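Local coordinates for actin-binding protein (Saccharomyces cerevisiae, PDB 1HQZ) that binds actin filaments but not actin monomers and recruits the ARP2/3 complex to filament sides, here represented by its N-terminal ADF-homology domain, at residues I6-H11 with N108-G113; L33-S36 with E42-P45. All blocks are in the same frame, centred on the assembly; numbering follows the deposited sequence.

Interaction 1 of 2, residues I6-H11 with N108-G113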
loop_
_atom_site.group_PDB
_atom_site.type_symbol
_atom_site.label_atom_id
_atom_site.label_comp_id
_atom_site.label_asym_id
_atom_site.label_seq_id
_atom_site.Cartn_x
_atom_site.Cartn_y
_atom_site.Cartn_z
ATOM N N ILE A 6 -0.394 -9.282 -12.161
ATOM C CA ILE A 6 0.151 -9.375 -10.816
ATOM C C ILE A 6 -0.342 -10.640 -10.135
ATOM O O ILE A 6 -1.473 -11.071 -10.346
ATOM C CB ILE A 6 -0.262 -8.169 -9.937
ATOM C CG1 ILE A 6 0.395 -8.290 -8.559
ATOM C CG2 ILE A 6 -1.782 -8.127 -9.784
ATOM C CD1 ILE A 6 0.032 -7.186 -7.592
ATOM N N ASP A 7 0.509 -11.235 -9.313
ATOM C CA ASP A 7 0.118 -12.436 -8.597
ATOM C C ASP A 7 0.074 -12.169 -7.104
ATOM O O ASP A 7 1.114 -12.050 -6.459
ATOM C CB ASP A 7 1.088 -13.585 -8.900
ATOM C CG ASP A 7 0.947 -14.741 -7.922
ATOM O OD1 ASP A 7 -0.187 -15.004 -7.453
ATOM O OD2 ASP A 7 1.972 -15.393 -7.631
ATOM N N TYR A 8 -1.138 -12.064 -6.566
ATOM C CA TYR A 8 -1.327 -11.827 -5.138
ATOM C C TYR A 8 -2.230 -12.882 -4.509
ATOM O O TYR A 8 -2.734 -12.695 -3.399
ATOM C CB TYR A 8 -1.922 -10.430 -4.889
ATOM C CG TYR A 8 -3.172 -10.108 -5.689
ATOM C CD1 TYR A 8 -4.316 -10.895 -5.592
ATOM C CD2 TYR A 8 -3.211 -8.999 -6.531
ATOM C CE1 TYR A 8 -5.471 -10.584 -6.315
ATOM C CE2 TYR A 8 -4.354 -8.680 -7.254
ATOM C CZ TYR A 8 -5.480 -9.473 -7.141
ATOM O OH TYR A 8 -6.618 -9.136 -7.842
ATOM N N THR A 9 -2.442 -13.989 -5.216
ATOM C CA THR A 9 -3.302 -15.050 -4.696
ATOM C C THR A 9 -2.499 -16.230 -4.147
ATOM O O THR A 9 -2.969 -16.952 -3.267
ATOM C CB THR A 9 -4.293 -15.541 -5.774
ATOM O OG1 THR A 9 -3.575 -15.893 -6.961
ATOM C CG2 THR A 9 -5.300 -14.449 -6.104
ATOM N N THR A 10 -1.287 -16.406 -4.663
ATOM C CA THR A 10 -0.403 -17.477 -4.219
ATOM C C THR A 10 -0.181 -17.363 -2.720
ATOM O O THR A 10 -0.274 -18.353 -1.986
ATOM C CB THR A 10 0.969 -17.395 -4.921
ATOM O OG1 THR A 10 0.813 -17.712 -6.308
ATOM C CG2 THR A 10 1.962 -18.353 -4.284
ATOM N N HIS A 11 0.124 -16.150 -2.271
ATOM C CA HIS A 11 0.360 -15.899 -0.858
ATOM C C HIS A 11 -0.797 -15.108 -0.252
ATOM O O HIS A 11 -0.606 -14.264 0.624
ATOM C CB HIS A 11 1.676 -15.143 -0.681
ATOM C CG HIS A 11 2.876 -15.903 -1.153
ATOM N ND1 HIS A 11 3.309 -17.062 -0.546
ATOM C CD2 HIS A 11 3.736 -15.669 -2.172
ATOM C CE1 HIS A 11 4.385 -17.507 -1.170
ATOM N NE2 HIS A 11 4.665 -16.681 -2.161
ATOM N N ASN A 108 -9.189 -2.906 -6.518
ATOM C CA ASN A 108 -10.530 -3.468 -6.661
ATOM C C ASN A 108 -10.710 -4.869 -6.070
ATOM O O ASN A 108 -11.809 -5.225 -5.649
ATOM C CB ASN A 108 -10.959 -3.523 -8.141
ATOM C CG ASN A 108 -10.793 -2.192 -8.868
ATOM O OD1 ASN A 108 -11.075 -1.117 -8.325
ATOM N ND2 ASN A 108 -10.349 -2.266 -10.122
ATOM N N ASN A 109 -9.642 -5.659 -6.020
ATOM C CA ASN A 109 -9.767 -7.024 -5.524
ATOM C C ASN A 109 -9.026 -7.400 -4.250
ATOM O O ASN A 109 -9.450 -8.315 -3.541
ATOM C CB ASN A 109 -9.344 -8.011 -6.616
ATOM C CG ASN A 109 -9.888 -7.641 -7.978
ATOM O OD1 ASN A 109 -11.091 -7.483 -8.156
ATOM N ND2 ASN A 109 -8.997 -7.500 -8.948
ATOM N N LEU A 110 -7.924 -6.722 -3.952
ATOM C CA LEU A 110 -7.148 -7.075 -2.768
ATOM C C LEU A 110 -7.295 -6.121 -1.578
ATOM O O LEU A 110 -7.839 -6.498 -0.537
ATOM C CB LEU A 110 -5.672 -7.207 -3.155
ATOM C CG LEU A 110 -4.713 -7.734 -2.084
ATOM C CD1 LEU A 110 -5.077 -9.173 -1.729
ATOM C CD2 LEU A 110 -3.277 -7.673 -2.600
ATOM N N PHE A 111 -6.806 -4.891 -1.724
ATOM C CA PHE A 111 -6.890 -3.914 -0.639
ATOM C C PHE A 111 -8.172 -3.104 -0.731
ATOM O O PHE A 111 -8.127 -1.873 -0.788
ATOM C CB PHE A 111 -5.686 -2.964 -0.677
ATOM C CG PHE A 111 -4.365 -3.631 -0.391
ATOM C CD1 PHE A 111 -3.168 -2.994 -0.714
ATOM C CD2 PHE A 111 -4.310 -4.875 0.224
ATOM C CE1 PHE A 111 -1.935 -3.591 -0.420
ATOM C CE2 PHE A 111 -3.087 -5.480 0.520
ATOM C CZ PHE A 111 -1.895 -4.835 0.196
ATOM N N LYS A 112 -9.312 -3.786 -0.745
ATOM C CA LYS A 112 -10.599 -3.101 -0.844
ATOM C C LYS A 112 -10.925 -2.303 0.416
ATOM O O LYS A 112 -10.476 -2.645 1.512
ATOM C CB LYS A 112 -11.734 -4.109 -1.092
ATOM C CG LYS A 112 -11.630 -4.885 -2.395
ATOM C CD LYS A 112 -12.778 -5.888 -2.545
ATOM C CE LYS A 112 -14.101 -5.168 -2.769
ATOM N NZ LYS A 112 -14.039 -4.298 -3.981
ATOM N N GLY A 113 -11.707 -1.241 0.247
ATOM C CA GLY A 113 -12.121 -0.425 1.378
ATOM C C GLY A 113 -11.227 0.752 1.716
ATOM O O GLY A 113 -11.245 1.241 2.838
#
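Tyr8, in the N-terminal arm of this ADF-homology (cofilin-like) domain, reaches across to Asn109 and Leu110 near the C-terminal end of helix 93-110. Its CB lies 3.8 Å from Leu110 CD2, the start of an apolar contact that runs on into the ring: Tyr8 CG is 3.9 Å from the same methyl and Tyr8 CD2 only slightly farther. The first torsion sets CG between the backbone N and the carbonyl carbon, and from there the ring extends past the leucine branch, the two side chains running in opposite directions. Leu110 CD2 and Asn109 CB both approach the ring obliquely. Farther out, Tyr8 CZ comes 4.2 Å from Asn109 CB, and at the tip the phenol oxygen accepts a hydrogen bond from the asparagine amide. Ring and amide planes are turned 46° apart, and the two side chains cross at about a right angle. One tyrosine thus bridges a buried leucine and an exposed asparagine. Ile15 of helix 12-24 touches both Tyr8 and Leu110, which places the contact between that helix and helix 93-110. The hydrogen bond is bent, 141° at the hydrogen. Tyr8 OH is tilted 21° out of the amide plane, and Asn109 ND2 stands 3.1 Å from Tyr8 OH.

Interaction 2 of 2, residues L33-S36 with E42-P45; sequences LIIS and EYEP
The ring of Tyr43 lies against Ile35 and Ser36 in the antiparallel beta hairpin formed by strands 32-37 and 43-49, the latter at one border of the ADF-homology sheet. At the ring edge, in its plane, sits Ile35 O, 3.7 Å from Tyr43 CD2, while Ser36 C approaches obliquely. Ile35 CG1 also reaches Tyr43 CD2, at 4.0 Å, the two side chains crossing nearly at right angles; chi1 of 62° swings this ethyl branch between the backbone N and the carbonyl carbon. Beyond the hairpin, the phenol hydroxyl is hydrogen-bonded to Val64 O and the ring meets that of Tyr66. Replacing Tyr43 with an alanine would probably open a gap beside Ile35 CG1 and leave Val64 O without its hydroxyl partner. The backbones meet through Ser36 and Glu44, a hydrogen-bonded pair: Ser36 N donates to Glu44 O and Glu44 N to Ser36 O, both bonds 3.1 Å long. Each acceptor also receives a CA-H...O contact, Glu44 O from Ile35 CA and Ser36 O from Tyr43 CA. Next along is the non-hydrogen-bonded pair of Ile35 and Pro45, whose side chains diverge. Pro45 packs instead against Leu33, on the side facing helix 12-24, where Ile15 touches Pro45 and Ile22 touches Leu33; there the closest approach is from Leu33 CD1 to Pro45 CB, 3.8 Å.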
loop_
_atom_site.group_PDB
_atom_site.type_symbol
_atom_site.label_atom_id
_atom_site.label_comp_id
_atom_site.label_asym_id
_atom_site.label_seq_id
_atom_site.Cartn_x
_atom_site.Cartn_y
_atom_site.Cartn_z
ATOM N N LEU A 33 1.126 -2.105 5.905
ATOM C CA LEU A 33 1.698 -3.262 5.226
ATOM C C LEU A 33 2.190 -2.868 3.840
ATOM O O LEU A 33 1.576 -2.037 3.172
ATOM C CB LEU A 33 0.616 -4.345 5.047
ATOM C CG LEU A 33 0.793 -5.357 3.896
ATOM C CD1 LEU A 33 1.913 -6.343 4.232
ATOM C CD2 LEU A 33 -0.533 -6.113 3.669
ATOM N N ILE A 34 3.296 -3.465 3.419
ATOM C CA ILE A 34 3.820 -3.227 2.085
ATOM C C ILE A 34 4.017 -4.604 1.470
ATOM O O ILE A 34 4.676 -5.465 2.070
ATOM C CB ILE A 34 5.199 -2.520 2.092
ATOM C CG1 ILE A 34 5.043 -1.059 2.544
ATOM C CG2 ILE A 34 5.823 -2.589 0.690
ATOM C CD1 ILE A 34 6.349 -0.244 2.507
ATOM N N ILE A 35 3.420 -4.838 0.307
ATOM C CA ILE A 35 3.615 -6.124 -0.357
ATOM C C ILE A 35 4.548 -5.923 -1.544
ATOM O O ILE A 35 4.406 -4.967 -2.308
ATOM C CB ILE A 35 2.283 -6.754 -0.843
ATOM C CG1 ILE A 35 1.615 -5.845 -1.874
ATOM C CG2 ILE A 35 1.376 -7.037 0.353
ATOM C CD1 ILE A 35 0.391 -6.454 -2.505
ATOM N N SER A 36 5.496 -6.840 -1.697
ATOM C CA SER A 36 6.490 -6.768 -2.756
ATOM C C SER A 36 6.636 -8.134 -3.441
ATOM O O SER A 36 6.331 -9.176 -2.852
ATOM C CB SER A 36 7.823 -6.316 -2.145
ATOM O OG SER A 36 8.797 -6.035 -3.135
ATOM N N GLU A 42 6.114 -13.380 -7.252
ATOM C CA GLU A 42 4.880 -13.556 -6.494
ATOM C C GLU A 42 4.853 -12.488 -5.391
ATOM O O GLU A 42 5.854 -12.269 -4.707
ATOM C CB GLU A 42 4.843 -14.952 -5.865
ATOM C CG GLU A 42 5.160 -16.083 -6.836
ATOM C CD GLU A 42 5.190 -17.451 -6.163
ATOM O OE1 GLU A 42 5.927 -17.615 -5.164
ATOM O OE2 GLU A 42 4.481 -18.363 -6.642
ATOM N N TYR A 43 3.722 -11.809 -5.228
ATOM C CA TYR A 43 3.633 -10.789 -4.197
ATOM C C TYR A 43 3.297 -11.363 -2.835
ATOM O O TYR A 43 2.392 -12.187 -2.697
ATOM C CB TYR A 43 2.599 -9.724 -4.561
ATOM C CG TYR A 43 3.145 -8.650 -5.467
ATOM C CD1 TYR A 43 3.303 -8.877 -6.835
ATOM C CD2 TYR A 43 3.536 -7.411 -4.950
ATOM C CE1 TYR A 43 3.839 -7.896 -7.673
ATOM C CE2 TYR A 43 4.073 -6.423 -5.774
ATOM C CZ TYR A 43 4.222 -6.671 -7.134
ATOM O OH TYR A 43 4.753 -5.701 -7.956
ATOM N N GLU A 44 4.039 -10.917 -1.830
ATOM C CA GLU A 44 3.818 -11.351 -0.461
ATOM C C GLU A 44 4.193 -10.212 0.485
ATOM O O GLU A 44 4.848 -9.249 0.081
ATOM C CB GLU A 44 4.657 -12.594 -0.160
ATOM C CG GLU A 44 6.147 -12.404 -0.343
ATOM C CD GLU A 44 6.908 -13.713 -0.214
ATOM O OE1 GLU A 44 8.161 -13.691 -0.261
ATOM O OE2 GLU A 44 6.248 -14.763 -0.068
ATOM N N PRO A 45 3.771 -10.300 1.753
ATOM C CA PRO A 45 4.093 -9.247 2.719
ATOM C C PRO A 45 5.594 -9.069 2.838
ATOM O O PRO A 45 6.314 -10.027 3.086
ATOM C CB PRO A 45 3.486 -9.772 4.014
ATOM C CG PRO A 45 2.318 -10.561 3.535
ATOM C CD PRO A 45 2.904 -11.317 2.364
#

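In the fold
Interaction 1 is partly buried and joins the N-terminal arm to the end of helix 93-110 through one tyrosine, whereas interaction 2 is a buried seam between neighbouring strands with backbone hydrogen bonds. Their chemistry follows their place: side-chain polar and apolar contacts without sheet pairing in the first, paired main chains in the second, with Ile35 and Tyr43 packed on one face and Ser36 and Glu44 on the other. The centres lie about 10 Å apart and the two touch directly, since Asp7 O is 2.9 Å from Tyr43 N, a probable hydrogen bond between the arm and the outer strand of the hairpin. Helix 12-24 borders both contacts, its Ile15 common to the two.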